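Local structure of eukaryotic translation initiation factor 2A (Schizosaccharomyces pombe, 3WJ9) at residues Asn60-Ser64 with Trp406-Pro410. The protein probably directs the codon-dependent binding of initiator methionyl-tRNA to 40S ribosomal subunits during translation of a small number of specific mRNAs. Sequence-based numbering, arbitrary orientation.
Sequences NDTES and WRPRP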
loop_
_atom_site.group_PDB
_atom_site.type_symbol
_atom_site.label_atom_id
_atom_site.label_comp_id
_atom_site.label_asym_id
_atom_site.label_seq_id
_atom_site.Cartn_x
_atom_site.Cartn_y
_atom_site.Cartn_z
ATOM N N ASN A 60 -4.341 4.702 19.334
ATOM C CA ASN A 60 -3.569 5.632 20.150
ATOM C C ASN A 60 -3.248 6.938 19.427
ATOM O O ASN A 60 -3.419 7.048 18.213
ATOM C CB ASN A 60 -2.265 4.975 20.608
ATOM C CG ASN A 60 -2.498 3.718 21.421
ATOM O OD1 ASN A 60 -2.598 2.620 20.874
ATOM N ND2 ASN A 60 -2.579 3.871 22.737
ATOM N N ASP A 61 -2.785 7.926 20.188
ATOM C CA ASP A 61 -2.291 9.182 19.632
ATOM C C ASP A 61 -0.775 9.109 19.490
ATOM O O ASP A 61 -0.063 8.948 20.476
ATOM C CB ASP A 61 -2.691 10.365 20.519
ATOM C CG ASP A 61 -2.099 11.680 20.046
ATOM O OD1 ASP A 61 -1.907 11.850 18.823
ATOM O OD2 ASP A 61 -1.821 12.545 20.904
ATOM N N THR A 62 -0.285 9.237 18.262
ATOM C CA THR A 62 1.134 9.039 17.975
ATOM C C THR A 62 2.049 10.084 18.612
ATOM O O THR A 62 3.273 9.950 18.572
ATOM C CB THR A 62 1.393 9.033 16.459
ATOM O OG1 THR A 62 1.120 10.331 15.918
ATOM C CG2 THR A 62 0.511 8.003 15.777
ATOM N N GLU A 63 1.461 11.123 19.195
ATOM C CA GLU A 63 2.242 12.161 19.855
ATOM C C GLU A 63 2.480 11.819 21.320
ATOM O O GLU A 63 3.616 11.836 21.795
ATOM C CB GLU A 63 1.546 13.519 19.737
ATOM C CG GLU A 63 2.447 14.619 19.203
ATOM C CD GLU A 63 2.973 14.310 17.816
ATOM O OE1 GLU A 63 2.210 14.462 16.839
ATOM O OE2 GLU A 63 4.147 13.901 17.704
ATOM N N SER A 64 1.406 11.498 22.033
ATOM C CA SER A 64 1.500 11.200 23.456
ATOM C C SER A 64 1.537 9.699 23.728
ATOM O O SER A 64 2.067 9.261 24.746
ATOM C CB SER A 64 0.330 11.841 24.208
ATOM O OG SER A 64 -0.912 11.402 23.690
ATOM N N TRP A 406 7.845 3.314 9.539
ATOM C CA TRP A 406 7.829 4.734 9.877
ATOM C C TRP A 406 6.421 5.252 10.137
ATOM O O TRP A 406 5.449 4.746 9.572
ATOM C CB TRP A 406 8.454 5.558 8.750
ATOM C CG TRP A 406 9.916 5.343 8.552
ATOM C CD1 TRP A 406 10.518 4.736 7.490
ATOM C CD2 TRP A 406 10.968 5.755 9.429
ATOM N NE1 TRP A 406 11.881 4.737 7.655
ATOM C CE2 TRP A 406 12.183 5.357 8.840
ATOM C CE3 TRP A 406 11.000 6.418 10.660
ATOM C CZ2 TRP A 406 13.418 5.599 9.439
ATOM C CZ3 TRP A 406 12.225 6.658 11.251
ATOM C CH2 TRP A 406 13.416 6.250 10.641
ATOM N N ARG A 407 6.318 6.266 10.988
ATOM C CA ARG A 407 5.078 7.012 11.134
ATOM C C ARG A 407 5.028 8.074 10.044
ATOM O O ARG A 407 5.790 9.040 10.084
ATOM C CB ARG A 407 4.979 7.655 12.515
ATOM C CG ARG A 407 3.748 8.517 12.698
ATOM C CD ARG A 407 3.917 9.469 13.862
ATOM N NE ARG A 407 5.051 10.364 13.669
ATOM C CZ ARG A 407 5.354 11.369 14.484
ATOM N NH1 ARG A 407 4.601 11.609 15.548
ATOM N NH2 ARG A 407 6.405 12.137 14.233
ATOM N N PRO A 408 4.130 7.897 9.062
ATOM C CA PRO A 408 4.075 8.763 7.878
ATOM C C PRO A 408 3.646 10.195 8.193
ATOM O O PRO A 408 2.670 10.399 8.913
ATOM C CB PRO A 408 3.034 8.074 6.993
ATOM C CG PRO A 408 2.158 7.346 7.950
ATOM C CD PRO A 408 3.063 6.882 9.053
ATOM N N ARG A 409 4.377 11.170 7.659
ATOM C CA ARG A 409 4.019 12.577 7.812
ATOM C C ARG A 409 3.850 13.214 6.435
ATOM O O ARG A 409 4.576 12.873 5.502
ATOM C CB ARG A 409 5.080 13.335 8.613
ATOM C CG ARG A 409 5.603 12.614 9.850
ATOM C CD ARG A 409 4.492 12.168 10.787
ATOM N NE ARG A 409 3.795 13.283 11.422
ATOM C CZ ARG A 409 2.725 13.141 12.196
ATOM N NH1 ARG A 409 2.227 11.933 12.427
ATOM N NH2 ARG A 409 2.149 14.204 12.740
ATOM N N PRO A 410 2.894 14.148 6.306
ATOM C CA PRO A 410 2.604 14.802 5.026
ATOM C C PRO A 410 3.262 16.174 4.861
ATOM O O PRO A 410 3.094 17.051 5.710
ATOM C CB PRO A 410 1.081 14.949 5.059
ATOM C CG PRO A 410 0.724 14.985 6.546
ATOM C CD PRO A 410 1.940 14.564 7.346
#
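Glu63 OE2 accepts a salt-bridging hydrogen bond from Arg407 NH1 (3.2 Å), joining, in this beta-propeller, the turn between strands 57-61 and 67-71 to the C-terminal segment that follows strand 401-406. The carboxylate oxygen lies at the edge of the Arg407 guanidinium, close to its plane, yet the N-H reaches it from the syn side well out of the carboxylate plane, the two flat groups being turned 63° apart. Lys4 forms a second, long and weak ion pair with OE2. Arg407 runs out extended, CG anti to the backbone N (chi1 176°), then bends about its CG-CD bond (chi3 60°); CD lies against Thr62 CB at 3.6 Å. Arg409 folds back so that its CZ sits 3.8 Å above the Arg407 guanidinium plane, over its centre, and both guanidinium groups gather at the Glu63 carboxylate, which probably balances part of their charge. Were Glu63 replaced by an alanine, Arg407 NH1 would probably lose its carboxylate mate and Arg409 its nearby negative charge. Thr62 OG1 hydrogen-bonds Gly46 O, and Thr62 O bonds Gln6 NE2. Glu63 OE1 stays 4.1 Å from Arg409 NH2, well out of that guanidinium's plane, where charge alone links them.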